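Local coordinates for protein lactate dehydrogenase (Eimeria maxima, PDB 6CT6) that probably catalyses the NADH-dependent interconversion of pyruvate and lactate, and is captured here with NADH and the pyruvate-like inhibitor oxamate, at residues 164-167 with 168-172; 213-216 with 217-220; 321-324 with 325-329. All blocks are in the same frame, centred on the assembly; numbering follows the deposited sequence.

Interaction 1: 164-167 with 168-172; sequences LRRM and IADCL
Arg166 and Asp170 form an i to i+4 salt bridge on the last two turns of helix 157-172, in the C-terminal alpha/beta part of the lactate dehydrogenase fold. The helix has two quite different sides here. On the packed side, Leu164 CD1 lies 4.2 Å from Ile168 CG1, one turn further on. Ile168 CG1 also sits 3.5 Å from Leu164 O, the same carbonyl that takes the Ile168 N-H. Both side chains press on Ile222 of helix 216-237, and Ile168 reaches Ile200 and Val179 as well, so the inner side is wedged between a helix and two strands. Arg165 turns away from the following turn: its guanidinium is bonded to the carbonyls of Pro176 and Val179 and bridges to Asp61 of the second subunit.

The polar side carries Arg166, buried against the second subunit, and the exposed Asp170. The arginine leaves with CG opposite the backbone N (chi1 172°) and then bends at chi2 (75°), which brings NE, not the end nitrogens, over to the aspartate. Those end nitrogens instead reach Ile64 O and Thr65 OG1 of the second subunit, so a single guanidinium ties its own helix to the dimer partner and its rotation is largely fixed. NE donates to OD2 on the syn side of the carboxylate, in the guanidinium plane, while the two flat groups stand 82° apart. The open side is that of Asp170: a water, only weakly bonded by Arg166 NH2, donates to Asp170 OD2 at 2.8 Å, the same oxygen that accepts from Arg166 NE at 2.9 Å.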
loop_
_atom_site.group_PDB
_atom_site.type_symbol
_atom_site.label_atom_id
_atom_site.label_comp_id
_atom_site.label_asym_id
_atom_site.label_seq_id
_atom_site.Cartn_x
_atom_site.Cartn_y
_atom_site.Cartn_z
ATOM N N LEU B 164 -3.222 20.738 0.062
ATOM C CA LEU B 164 -3.080 22.108 0.540
ATOM C C LEU B 164 -2.258 22.156 1.821
ATOM O O LEU B 164 -1.323 22.955 1.945
ATOM C CB LEU B 164 -4.462 22.725 0.770
ATOM C CG LEU B 164 -4.486 24.081 1.481
ATOM C CD1 LEU B 164 -3.707 25.127 0.694
ATOM C CD2 LEU B 164 -5.920 24.531 1.705
ATOM N N ARG B 165 -2.599 21.299 2.790
ATOM C CA ARG B 165 -1.939 21.343 4.092
ATOM C C ARG B 165 -0.462 20.978 3.986
ATOM O O ARG B 165 0.378 21.573 4.672
ATOM C CB ARG B 165 -2.653 20.410 5.069
ATOM C CG ARG B 165 -4.071 20.843 5.429
ATOM C CD ARG B 165 -4.834 19.742 6.153
ATOM N NE ARG B 165 -4.076 19.202 7.283
ATOM C CZ ARG B 165 -3.672 17.938 7.407
ATOM N NH1 ARG B 165 -3.956 17.027 6.483
ATOM N NH2 ARG B 165 -2.986 17.578 8.481
ATOM N N ARG B 166 -0.122 20.002 3.141
ATOM C CA ARG B 166 1.275 19.597 3.001
ATOM C C ARG B 166 2.134 20.751 2.501
ATOM O O ARG B 166 3.274 20.926 2.946
ATOM C CB ARG B 166 1.381 18.403 2.047
ATOM C CG ARG B 166 2.812 18.002 1.669
ATOM C CD ARG B 166 3.528 17.282 2.799
ATOM N NE ARG B 166 4.976 17.291 2.610
ATOM C CZ ARG B 166 5.810 16.368 3.086
ATOM N NH1 ARG B 166 5.351 15.334 3.778
ATOM N NH2 ARG B 166 7.111 16.476 2.857
ATOM N N MET B 167 1.605 21.544 1.570
ATOM C CA MET B 167 2.399 22.605 0.959
ATOM C C MET B 167 2.620 23.761 1.929
ATOM O O MET B 167 3.729 24.300 2.019
ATOM C CB MET B 167 1.712 23.077 -0.323
ATOM C CG MET B 167 1.757 22.033 -1.432
ATOM S SD MET B 167 1.064 22.567 -3.009
ATOM C CE MET B 167 -0.497 21.686 -3.014
ATOM N N ILE B 168 1.579 24.153 2.663
ATOM C CA ILE B 168 1.740 25.153 3.717
ATOM C C ILE B 168 2.751 24.665 4.749
ATOM O O ILE B 168 3.645 25.409 5.172
ATOM C CB ILE B 168 0.379 25.463 4.367
ATOM C CG1 ILE B 168 -0.571 26.111 3.352
ATOM C CG2 ILE B 168 0.545 26.336 5.613
ATOM C CD1 ILE B 168 -0.181 27.515 2.911
ATOM N N ALA B 169 2.619 23.402 5.168
ATOM C CA ALA B 169 3.522 22.843 6.169
ATOM C C ALA B 169 4.972 22.888 5.707
ATOM O O ALA B 169 5.863 23.260 6.480
ATOM C CB ALA B 169 3.106 21.409 6.493
ATOM N N ASP B 170 5.235 22.504 4.454
ATOM C CA ASP B 170 6.604 22.526 3.949
ATOM C C ASP B 170 7.131 23.952 3.851
ATOM O O ASP B 170 8.324 24.198 4.068
ATOM C CB ASP B 170 6.681 21.841 2.582
ATOM C CG ASP B 170 6.471 20.341 2.664
ATOM O OD1 ASP B 170 6.602 19.780 3.773
ATOM O OD2 ASP B 170 6.184 19.721 1.619
ATOM N N CYS B 171 6.261 24.903 3.516
ATOM C CA CYS B 171 6.693 26.290 3.385
ATOM C C CYS B 171 7.080 26.877 4.742
ATOM O O CYS B 171 8.120 27.533 4.872
ATOM C CB CYS B 171 5.582 27.114 2.731
ATOM S SG CYS B 171 6.071 28.786 2.264
ATOM N N LEU B 172 6.261 26.639 5.767
ATOM C CA LEU B 172 6.473 27.233 7.084
ATOM C C LEU B 172 7.377 26.410 7.996
ATOM O O LEU B 172 7.771 26.904 9.058
ATOM C CB LEU B 172 5.127 27.442 7.782
ATOM C CG LEU B 172 4.188 28.432 7.099
ATOM C CD1 LEU B 172 2.795 28.357 7.706
ATOM C CD2 LEU B 172 4.741 29.847 7.198
HETATM O O HOH W 1 8.152 18.261 0.253
#

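Interaction 2: 213-216 with 217-220; sequences LINK and EDIN. With GLC (alpha-D-glucopyranose), chain E.
An asparagine N-cap opens helix 216-237, where the chain arrives from the loop after helix 205-210. Asn215 folds its amide back over the first turn: with CG tucked between the main-chain N and C (chi1 66°), OD1 swings in front of the helix start and accepts the Asp218 N-H at 2.7 Å. That bond is nearly straight, 170° at the hydrogen, and takes up an amide that has no preceding turn to bond to. The main chain of the same residue begins the regular ladder, Ile219 N donating to Asn215 O at 3.0 Å, and Asn220 N then donates to Lys216 O.

The Asp218 side chain crosses that of Asn215 at about a right angle, although the carboxylate and amide planes are only 37° apart. Asp218 CG comes 3.2 Å from Asn215 OD1, but the oxygens that meet there are all acceptors and make no bond. The negative charge of Asp218 at the amino end of a helix is probably favourable. On the inner side, Ile214 and Asp218 run antiparallel past one another, Ile214 CG1 lying 3.7 Å from Asp218 CB, and the extended isoleucine ends with CD1 against Ile219 CD1, also at 3.7 Å. Both isoleucines rest on Ile209 of helix 205-210, and Ile214 meets Cys171 and Leu172 of helix 157-172. Further round the helix, Asn220 OD1 comes 3.0 Å from C6 of a bound glucose, a sugar that is hydrogen-bonded to Glu304.

An apolar pair formed by the residue just before the cap and the fourth residue after it, beside a side-chain N-cap, is the hydrophobic staple of helix starts.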
loop_
_atom_site.group_PDB
_atom_site.type_symbol
_atom_site.label_atom_id
_atom_site.label_comp_id
_atom_site.label_asym_id
_atom_site.label_seq_id
_atom_site.Cartn_x
_atom_site.Cartn_y
_atom_site.Cartn_z
ATOM N N LEU B 213 6.712 35.285 7.220
ATOM C CA LEU B 213 7.049 33.866 7.228
ATOM C C LEU B 213 6.545 33.170 5.969
ATOM O O LEU B 213 7.097 32.139 5.569
ATOM C CB LEU B 213 6.475 33.202 8.482
ATOM C CG LEU B 213 6.891 33.856 9.805
ATOM C CD1 LEU B 213 6.123 33.271 10.979
ATOM C CD2 LEU B 213 8.387 33.710 10.033
ATOM N N ILE B 214 5.504 33.719 5.347
ATOM C CA ILE B 214 5.017 33.286 4.044
ATOM C C ILE B 214 4.532 34.538 3.325
ATOM O O ILE B 214 4.047 35.479 3.958
ATOM C CB ILE B 214 3.894 32.229 4.178
ATOM C CG1 ILE B 214 3.615 31.542 2.838
ATOM C CG2 ILE B 214 2.619 32.860 4.740
ATOM C CD1 ILE B 214 2.744 30.295 2.968
ATOM N N ASN B 215 4.685 34.570 2.005
ATOM C CA ASN B 215 4.291 35.746 1.239
ATOM C C ASN B 215 3.145 35.415 0.291
ATOM O O ASN B 215 2.813 34.252 0.047
ATOM C CB ASN B 215 5.481 36.341 0.466
ATOM C CG ASN B 215 6.001 35.427 -0.629
ATOM O OD1 ASN B 215 5.234 34.833 -1.386
ATOM N ND2 ASN B 215 7.320 35.323 -0.724
ATOM N N LYS B 216 2.540 36.479 -0.242
ATOM C CA LYS B 216 1.354 36.351 -1.080
ATOM C C LYS B 216 1.632 35.575 -2.360
ATOM O O LYS B 216 0.702 34.999 -2.938
ATOM C CB LYS B 216 0.816 37.746 -1.418
ATOM C CG LYS B 216 -0.698 37.891 -1.336
ATOM C CD LYS B 216 -1.107 39.351 -1.495
ATOM C CE LYS B 216 -2.618 39.521 -1.533
ATOM N NZ LYS B 216 -3.021 40.950 -1.667
ATOM N N GLU B 217 2.883 35.551 -2.823
ATOM C CA GLU B 217 3.224 34.756 -3.999
ATOM C C GLU B 217 3.175 33.269 -3.673
ATOM O O GLU B 217 2.587 32.478 -4.422
ATOM C CB GLU B 217 4.607 35.152 -4.511
ATOM C CG GLU B 217 4.981 34.540 -5.856
ATOM C CD GLU B 217 6.480 34.474 -6.072
ATOM O OE1 GLU B 217 7.235 34.878 -5.162
ATOM O OE2 GLU B 217 6.905 34.015 -7.152
ATOM N N ASP B 218 3.796 32.871 -2.559
ATOM C CA ASP B 218 3.670 31.499 -2.079
ATOM C C ASP B 218 2.205 31.101 -1.954
ATOM O O ASP B 218 1.795 30.034 -2.426
ATOM C CB ASP B 218 4.372 31.347 -0.732
ATOM C CG ASP B 218 5.835 31.723 -0.791
ATOM O OD1 ASP B 218 6.389 31.759 -1.906
ATOM O OD2 ASP B 218 6.433 31.980 0.280
ATOM N N ILE B 219 1.401 31.952 -1.310
ATOM C CA ILE B 219 -0.017 31.650 -1.134
ATOM C C ILE B 219 -0.672 31.381 -2.484
ATOM O O ILE B 219 -1.418 30.409 -2.649
ATOM C CB ILE B 219 -0.725 32.795 -0.385
ATOM C CG1 ILE B 219 -0.168 32.942 1.039
ATOM C CG2 ILE B 219 -2.241 32.566 -0.352
ATOM C CD1 ILE B 219 -0.529 31.805 1.986
ATOM N N ASN B 220 -0.405 32.239 -3.472
ATOM C CA ASN B 220 -1.057 32.078 -4.767
ATOM C C ASN B 220 -0.582 30.816 -5.471
ATOM O O ASN B 220 -1.378 30.117 -6.110
ATOM C CB ASN B 220 -0.807 33.300 -5.650
ATOM C CG ASN B 220 -1.302 33.096 -7.066
ATOM O OD1 ASN B 220 -2.488 33.261 -7.350
ATOM N ND2 ASN B 220 -0.395 32.722 -7.965
HETATM C C1 GLC E . -8.286 33.099 -4.938
HETATM C C2 GLC E . -8.403 33.043 -3.374
HETATM C C3 GLC E . -7.313 33.914 -2.714
HETATM C C4 GLC E . -6.001 33.426 -3.267
HETATM C C5 GLC E . -5.981 33.885 -4.711
HETATM C C6 GLC E . -4.563 33.564 -5.216
HETATM O O1 GLC E . -8.996 34.207 -5.416
HETATM O O2 GLC E . -9.656 33.516 -2.958
HETATM O O3 GLC E . -7.315 33.693 -1.332
HETATM O O4 GLC E . -4.949 34.067 -2.594
HETATM O O5 GLC E . -6.926 33.119 -5.438
HETATM O O6 GLC E . -4.305 32.214 -4.936
#

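Interaction 3: 321-324 with 325-329; sequences KAIA and ALDAG
The carboxylate of Asp327 is the flat group of this contact. Over one of its faces stands the backbone oxygen of Ile323, Ile323 O lying 3.2 Å from Asp327 CG; acceptors meet there without a bond. From the same side, but obliquely, the methyl Ile323 CG2 approaches Asp327 OD2 to 3.5 Å. OD2 has its strong partner elsewhere, in a salt bridge from Arg112 NH2. The two side chains run side by side and point the same way; with CG beside its own backbone N (chi1 -62°), Asp327 leans back toward the preceding turn.

Backbone bonds carry the rest. Ile323 O is bonded by Asp327 N at 2.9 Å, and Ala328 N donates to Ala324 O at 2.9 Å with a more bent angle of 139°. Leu326 CG packs 3.4 Å from Ala322 O. Gly329, with positive phi, then closes the helix in a Schellman motif, its N bonded to Leu326 O.

This is the last stretch of helix 303-328. Ile323 and Leu326 lean on Leu104 of helix 104-121, Ile323 also on Ile108 and Arg112, while Leu331, evidently the start of the C-terminal His-tag, touches Ala325 and Leu326.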
loop_
_atom_site.group_PDB
_atom_site.type_symbol
_atom_site.label_atom_id
_atom_site.label_comp_id
_atom_site.label_asym_id
_atom_site.label_seq_id
_atom_site.Cartn_x
_atom_site.Cartn_y
_atom_site.Cartn_z
ATOM N N LYS B 321 -26.951 17.397 -16.013
ATOM C CA LYS B 321 -27.715 17.503 -17.251
ATOM C C LYS B 321 -27.195 16.529 -18.300
ATOM O O LYS B 321 -27.984 15.899 -19.013
ATOM C CB LYS B 321 -27.682 18.943 -17.762
ATOM C CG LYS B 321 -28.425 19.905 -16.842
ATOM C CD LYS B 321 -29.076 21.051 -17.596
ATOM C CE LYS B 321 -28.051 22.021 -18.145
ATOM N NZ LYS B 321 -28.700 23.151 -18.860
ATOM N N ALA B 322 -25.871 16.382 -18.401
ATOM C CA ALA B 322 -25.308 15.336 -19.247
ATOM C C ALA B 322 -25.888 13.972 -18.894
ATOM O O ALA B 322 -26.216 13.179 -19.785
ATOM C CB ALA B 322 -23.784 15.318 -19.115
ATOM N N ILE B 323 -26.027 13.683 -17.597
ATOM C CA ILE B 323 -26.570 12.395 -17.173
ATOM C C ILE B 323 -28.043 12.292 -17.544
ATOM O O ILE B 323 -28.521 11.227 -17.956
ATOM C CB ILE B 323 -26.352 12.198 -15.660
ATOM C CG1 ILE B 323 -24.862 12.029 -15.352
ATOM C CG2 ILE B 323 -27.125 10.982 -15.150
ATOM C CD1 ILE B 323 -24.520 12.196 -13.888
ATOM N N ALA B 324 -28.789 13.388 -17.392
ATOM C CA ALA B 324 -30.188 13.395 -17.802
ATOM C C ALA B 324 -30.318 13.088 -19.288
ATOM O O ALA B 324 -31.154 12.272 -19.698
ATOM C CB ALA B 324 -30.817 14.749 -17.472
ATOM N N ALA B 325 -29.489 13.732 -20.113
ATOM C CA ALA B 325 -29.526 13.489 -21.551
ATOM C C ALA B 325 -29.199 12.036 -21.872
ATOM O O ALA B 325 -29.917 11.381 -22.636
ATOM C CB ALA B 325 -28.556 14.431 -22.263
ATOM N N LEU B 326 -28.110 11.515 -21.299
ATOM C CA LEU B 326 -27.757 10.114 -21.506
ATOM C C LEU B 326 -28.933 9.203 -21.171
ATOM O O LEU B 326 -29.372 8.402 -22.002
ATOM C CB LEU B 326 -26.534 9.745 -20.659
ATOM C CG LEU B 326 -25.178 10.276 -21.132
ATOM C CD1 LEU B 326 -24.146 10.167 -20.019
ATOM C CD2 LEU B 326 -24.702 9.521 -22.368
ATOM N N ASP B 327 -29.465 9.324 -19.952
ATOM C CA ASP B 327 -30.570 8.463 -19.540
ATOM C C ASP B 327 -31.791 8.642 -20.433
ATOM O O ASP B 327 -32.559 7.694 -20.629
ATOM C CB ASP B 327 -30.950 8.740 -18.085
ATOM C CG ASP B 327 -29.820 8.442 -17.118
ATOM O OD1 ASP B 327 -28.912 7.665 -17.480
ATOM O OD2 ASP B 327 -29.845 8.981 -15.991
ATOM N N ALA B 328 -31.993 9.840 -20.976
ATOM C CA ALA B 328 -33.156 10.104 -21.813
ATOM C C ALA B 328 -32.999 9.575 -23.233
ATOM O O ALA B 328 -33.948 9.669 -24.019
ATOM C CB ALA B 328 -33.445 11.609 -21.856
ATOM N N GLY B 329 -31.839 9.020 -23.576
ATOM C CA GLY B 329 -31.603 8.517 -24.912
ATOM C C GLY B 329 -31.298 9.572 -25.950
ATOM O O GLY B 329 -31.261 9.250 -27.144
#

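Interactions 1 and 2 are neighbours in the C-terminal part of the fold, their centres 11 Å apart. They touch directly where Cys171 SG meets Ile214 CD1 and Leu172 packs beside Ile214, so the end of helix 157-172 meets the loop leading into helix 216-237. Interaction 1 is mostly buried and faces the second subunit with its arginines; interaction 2 is partly buried, keeping its apolar pair inside and its cap outside. Interaction 3 is a surface contact about 41 Å from interaction 1, centre to centre, on helix 303-328 against helix 104-121. Its aspartate bridges to a different helix, whereas Asp170 pairs with an arginine one turn back.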